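Local coordinates for putative secreted cellulose-binding protein (Streptomyces coelicolor, PDB 4OY6) that probably cleaves cellulose chains oxidatively as a secreted, copper-dependent lytic polysaccharide monooxygenase of family AA10, at residues D96-S107 and P145-S156. Numbering follows the deposited sequence. Where two conformers were deposited one is given.
With NA (sodium ion), chain L; ZN (zinc ion), chain H.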
loop_
_atom_site.group_PDB
_atom_site.type_symbol
_atom_site.label_atom_id
_atom_site.label_comp_id
_atom_site.label_asym_id
_atom_site.label_seq_id
_atom_site.Cartn_x
_atom_site.Cartn_y
_atom_site.Cartn_z
ATOM N N ASP A 96 -14.887 -8.612 -6.440
ATOM C CA ASP A 96 -15.454 -7.275 -6.236
ATOM C C ASP A 96 -15.568 -6.925 -4.745
ATOM O O ASP A 96 -15.369 -5.752 -4.363
ATOM C CB ASP A 96 -16.834 -7.158 -6.868
ATOM C CG ASP A 96 -16.849 -7.086 -8.380
ATOM O OD1 ASP A 96 -15.804 -7.104 -9.030
ATOM O OD2 ASP A 96 -18.002 -7.018 -8.890
ATOM N N ASP A 97 -15.919 -7.924 -3.947
ATOM C CA ASP A 97 -15.886 -7.834 -2.499
ATOM C C ASP A 97 -14.613 -8.538 -2.048
ATOM O O ASP A 97 -14.388 -9.704 -2.392
ATOM C CB ASP A 97 -17.088 -8.530 -1.843
ATOM C CG ASP A 97 -18.415 -7.983 -2.294
ATOM O OD1 ASP A 97 -18.507 -6.804 -2.644
ATOM O OD2 ASP A 97 -19.373 -8.765 -2.252
ATOM N N PHE A 98 -13.782 -7.852 -1.283
ATOM C CA PHE A 98 -12.515 -8.420 -0.847
ATOM C C PHE A 98 -12.180 -7.845 0.517
ATOM O O PHE A 98 -12.670 -6.787 0.923
ATOM C CB PHE A 98 -11.392 -8.151 -1.867
ATOM C CG PHE A 98 -11.083 -6.702 -2.079
ATOM C CD1 PHE A 98 -11.829 -5.937 -2.965
ATOM C CD2 PHE A 98 -10.036 -6.077 -1.404
ATOM C CE1 PHE A 98 -11.553 -4.578 -3.158
ATOM C CE2 PHE A 98 -9.756 -4.742 -1.618
ATOM C CZ PHE A 98 -10.523 -3.991 -2.478
ATOM N N THR A 99 -11.365 -8.587 1.246
ATOM C CA THR A 99 -10.941 -8.172 2.578
ATOM C C THR A 99 -9.545 -7.597 2.536
ATOM O O THR A 99 -8.631 -8.225 2.026
ATOM C CB THR A 99 -10.972 -9.361 3.543
ATOM O OG1 THR A 99 -12.299 -9.884 3.603
ATOM C CG2 THR A 99 -10.539 -8.967 4.942
ATOM N N VAL A 100 -9.385 -6.401 3.063
ATOM C CA VAL A 100 -8.069 -5.833 3.301
ATOM C C VAL A 100 -7.626 -6.292 4.678
ATOM O O VAL A 100 -8.292 -5.992 5.693
ATOM C CB VAL A 100 -8.088 -4.298 3.192
ATOM C CG1 VAL A 100 -6.741 -3.727 3.591
ATOM C CG2 VAL A 100 -8.476 -3.885 1.780
ATOM N N LYS A 101 -6.526 -7.046 4.702
ATOM C CA LYS A 101 -5.994 -7.603 5.943
ATOM C C LYS A 101 -4.667 -6.959 6.245
ATOM O O LYS A 101 -3.747 -6.989 5.441
ATOM C CB LYS A 101 -5.827 -9.118 5.872
ATOM C CG LYS A 101 -5.306 -9.701 7.181
ATOM C CD LYS A 101 -5.159 -11.204 7.072
ATOM C CE LYS A 101 -4.525 -11.793 8.311
ATOM N NZ LYS A 101 -4.509 -13.277 8.241
ATOM N N LEU A 102 -4.597 -6.372 7.425
ATOM C CA LEU A 102 -3.379 -5.824 7.940
ATOM C C LEU A 102 -2.838 -6.641 9.099
ATOM O O LEU A 102 -3.592 -7.115 9.954
ATOM C CB LEU A 102 -3.560 -4.416 8.457
ATOM C CG LEU A 102 -3.906 -3.387 7.415
ATOM C CD1 LEU A 102 -5.410 -3.195 7.358
ATOM C CD2 LEU A 102 -3.148 -2.092 7.709
ATOM N N HIS A 103 -1.520 -6.786 9.132
ATOM C CA HIS A 103 -0.849 -7.402 10.256
ATOM C C HIS A 103 -0.114 -6.298 10.976
ATOM O O HIS A 103 0.605 -5.530 10.345
ATOM C CB HIS A 103 0.143 -8.472 9.784
ATOM C CG HIS A 103 0.794 -9.190 10.911
ATOM N ND1 HIS A 103 0.124 -10.136 11.651
ATOM C CD2 HIS A 103 2.024 -9.095 11.448
ATOM C CE1 HIS A 103 0.914 -10.586 12.607
ATOM N NE2 HIS A 103 2.073 -9.981 12.495
ATOM N N ASP A 104 -0.283 -6.269 12.293
ATOM C CA ASP A 104 0.308 -5.269 13.187
ATOM C C ASP A 104 1.114 -5.957 14.269
ATOM O O ASP A 104 0.553 -6.658 15.099
ATOM C CB ASP A 104 -0.805 -4.403 13.807
ATOM C CG ASP A 104 -0.300 -3.334 14.758
ATOM O OD1 ASP A 104 0.934 -3.149 14.883
ATOM O OD2 ASP A 104 -1.184 -2.677 15.359
ATOM N N GLN A 105 2.420 -5.736 14.253
ATOM C CA GLN A 105 3.327 -6.344 15.220
ATOM C C GLN A 105 3.100 -5.853 16.658
ATOM O O GLN A 105 3.514 -6.501 17.600
ATOM C CB GLN A 105 4.798 -6.087 14.814
ATOM C CG GLN A 105 5.202 -6.548 13.404
ATOM C CD GLN A 105 5.102 -8.047 13.139
ATOM O OE1 GLN A 105 4.185 -8.729 13.586
ATOM N NE2 GLN A 105 6.050 -8.557 12.369
ATOM N N ALA A 106 2.471 -4.699 16.804
ATOM C CA ALA A 106 2.373 -3.996 18.084
ATOM C C ALA A 106 0.946 -3.907 18.659
ATOM O O ALA A 106 0.771 -3.413 19.768
ATOM C CB ALA A 106 2.945 -2.599 17.932
ATOM N N SER A 107 -0.069 -4.367 17.942
ATOM C CA SER A 107 -1.454 -4.246 18.416
ATOM C C SER A 107 -1.807 -2.828 18.857
ATOM O O SER A 107 -2.329 -2.589 19.958
ATOM C CB SER A 107 -1.763 -5.249 19.536
ATOM O OG SER A 107 -1.500 -6.575 19.104
ATOM N N PRO A 145 -7.034 -2.955 19.864
ATOM C CA PRO A 145 -5.740 -3.581 19.669
ATOM C C PRO A 145 -5.864 -5.031 19.225
ATOM O O PRO A 145 -6.629 -5.810 19.804
ATOM C CB PRO A 145 -5.103 -3.486 21.053
ATOM C CG PRO A 145 -5.701 -2.260 21.630
ATOM C CD PRO A 145 -7.121 -2.257 21.158
ATOM N N SER A 146 -5.117 -5.386 18.188
ATOM C CA SER A 146 -5.070 -6.750 17.686
ATOM C C SER A 146 -3.838 -6.886 16.806
ATOM O O SER A 146 -3.331 -5.891 16.303
ATOM C CB SER A 146 -6.321 -7.066 16.854
ATOM O OG SER A 146 -6.348 -8.426 16.457
ATOM N N GLN A 147 -3.369 -8.119 16.637
ATOM C CA GLN A 147 -2.285 -8.381 15.704
ATOM C C GLN A 147 -2.730 -8.389 14.244
ATOM O O GLN A 147 -1.886 -8.329 13.353
ATOM C CB GLN A 147 -1.576 -9.683 16.034
ATOM C CG GLN A 147 -0.661 -9.562 17.237
ATOM C CD GLN A 147 0.546 -10.442 17.055
ATOM O OE1 GLN A 147 0.424 -11.662 17.050
ATOM N NE2 GLN A 147 1.714 -9.834 16.853
ATOM N N ASN A 148 -4.040 -8.481 14.003
ATOM C CA ASN A 148 -4.563 -8.422 12.654
ATOM C C ASN A 148 -5.834 -7.579 12.638
ATOM O O ASN A 148 -6.623 -7.649 13.571
ATOM C CB ASN A 148 -4.836 -9.838 12.131
ATOM C CG ASN A 148 -3.582 -10.676 12.094
ATOM O OD1 ASN A 148 -2.768 -10.561 11.165
ATOM N ND2 ASN A 148 -3.383 -11.499 13.123
ATOM N N TYR A 149 -6.017 -6.823 11.564
ATOM C CA TYR A 149 -7.255 -6.075 11.314
ATOM C C TYR A 149 -7.777 -6.480 9.944
ATOM O O TYR A 149 -6.995 -6.575 8.988
ATOM C CB TYR A 149 -7.024 -4.546 11.345
ATOM C CG TYR A 149 -6.181 -4.085 12.511
ATOM C CD1 TYR A 149 -6.657 -4.144 13.812
ATOM C CD2 TYR A 149 -4.901 -3.620 12.318
ATOM C CE1 TYR A 149 -5.854 -3.764 14.878
ATOM C CE2 TYR A 149 -4.109 -3.218 13.369
ATOM C CZ TYR A 149 -4.577 -3.305 14.655
ATOM O OH TYR A 149 -3.777 -2.941 15.721
ATOM N N GLU A 150 -9.082 -6.671 9.831
ATOM C CA GLU A 150 -9.718 -6.964 8.563
ATOM C C GLU A 150 -10.779 -5.917 8.232
ATOM O O GLU A 150 -11.625 -5.580 9.092
ATOM C CB GLU A 150 -10.367 -8.353 8.585
ATOM C CG GLU A 150 -9.360 -9.475 8.675
ATOM C CD GLU A 150 -9.930 -10.853 8.436
ATOM O OE1 GLU A 150 -11.143 -11.005 8.220
ATOM O OE2 GLU A 150 -9.134 -11.806 8.453
ATOM N N ILE A 151 -10.703 -5.387 7.021
ATOM C CA ILE A 151 -11.670 -4.425 6.516
ATOM C C ILE A 151 -12.405 -5.075 5.344
ATOM O O ILE A 151 -11.800 -5.322 4.305
ATOM C CB ILE A 151 -11.039 -3.120 6.012
ATOM C CG1 ILE A 151 -10.131 -2.488 7.064
ATOM C CG2 ILE A 151 -12.137 -2.151 5.594
ATOM C CD1 ILE A 151 -8.817 -2.028 6.538
ATOM N N PRO A 152 -13.699 -5.376 5.516
ATOM C CA PRO A 152 -14.467 -5.988 4.419
ATOM C C PRO A 152 -14.892 -4.915 3.450
ATOM O O PRO A 152 -15.745 -4.093 3.764
ATOM C CB PRO A 152 -15.654 -6.618 5.123
ATOM C CG PRO A 152 -15.836 -5.784 6.355
ATOM C CD PRO A 152 -14.509 -5.200 6.731
ATOM N N VAL A 153 -14.265 -4.886 2.285
ATOM C CA VAL A 153 -14.519 -3.892 1.243
ATOM C C VAL A 153 -15.490 -4.457 0.221
ATOM O O VAL A 153 -15.400 -5.630 -0.149
ATOM C CB VAL A 153 -13.177 -3.458 0.558
ATOM C CG1 VAL A 153 -13.418 -2.472 -0.592
ATOM C CG2 VAL A 153 -12.249 -2.818 1.578
ATOM N N SER A 154 -16.390 -3.619 -0.263
ATOM C CA SER A 154 -17.308 -4.002 -1.323
ATOM C C SER A 154 -17.255 -2.961 -2.411
ATOM O O SER A 154 -17.496 -1.766 -2.173
ATOM C CB SER A 154 -18.737 -4.090 -0.794
ATOM O OG SER A 154 -19.652 -4.435 -1.820
ATOM N N THR A 155 -16.991 -3.418 -3.639
ATOM C CA THR A 155 -16.994 -2.562 -4.816
ATOM C C THR A 155 -17.851 -3.205 -5.895
ATOM O O THR A 155 -18.111 -4.406 -5.846
ATOM C CB THR A 155 -15.572 -2.325 -5.392
ATOM O OG1 THR A 155 -15.098 -3.521 -6.020
ATOM C CG2 THR A 155 -14.605 -1.858 -4.296
ATOM N N SER A 156 -18.267 -2.392 -6.855
ATOM C CA SER A 156 -18.907 -2.879 -8.069
ATOM C C SER A 156 -18.499 -1.985 -9.224
ATOM O O SER A 156 -18.282 -0.800 -9.039
ATOM C CB SER A 156 -20.436 -2.897 -7.925
ATOM O OG SER A 156 -20.872 -3.720 -6.864
HETATM NA NA NA L . -1.111 -11.536 10.882
HETATM ZN ZN ZN H . 3.615 -10.504 13.553
HETATM O O HOH W 1 -19.802 -6.227 -4.867
HETATM O O HOH W 2 -1.048 -11.908 8.860
#
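Asp104 OD2 accepts a hydrogen bond from Tyr149 OH through its anti lone pair, 2.6 Å between the two oxygens, and it also accepts from the backbone N of His108. The carboxylate oxygen sits at the edge of the phenol, in the ring plane, and Asp104 CB rests 3.5 Å from Tyr149 CE2. With CG anti to the backbone N (chi1 180°), the carboxylate swings across to the neighbouring strand; its other oxygen, OD1, closes an Asx turn on the N of Ala106 and accepts from the N of His1, a copper ligand. Were Asp104 replaced by an alanine, the Tyr149 hydroxyl would probably lose its acceptor, and the nitrogens of His108 and His1 theirs.

One residue back, on the face that carries Lys101 and Glu150, an ion modelled as sodium bridges the strands: His103 ND1 lies 2.0 Å from it and Asn148 OD1 1.9 Å, distances so short that its identity is doubtful and zinc would fit better. Histidine ring and amide are turned 48° apart. His103 NE2 and Gln105 OE1 share a zinc ion.

On the face shared by Leu102 and Tyr149, which packs against strand 161-170, the contact is largely apolar. Leu102 CD1 meets Ile151 CD1 at 3.7 Å, Val100 CG2 touches Val153 CG2, and Val153 CB lies over one face of the Phe98 ring. At the far end Asp96 O is gripped twice by Thr155, OG1 arriving on a lone pair at 2.8 Å and N from above the carbonyl plane.

Paired backbone bonds from Phe98–Val153 to Leu102–Tyr149 make this an antiparallel ladder, strand 97-104 lying between 2-6 and 148-154: the three-stranded sheet of the AA10 beta-sandwich, with the copper site at one end.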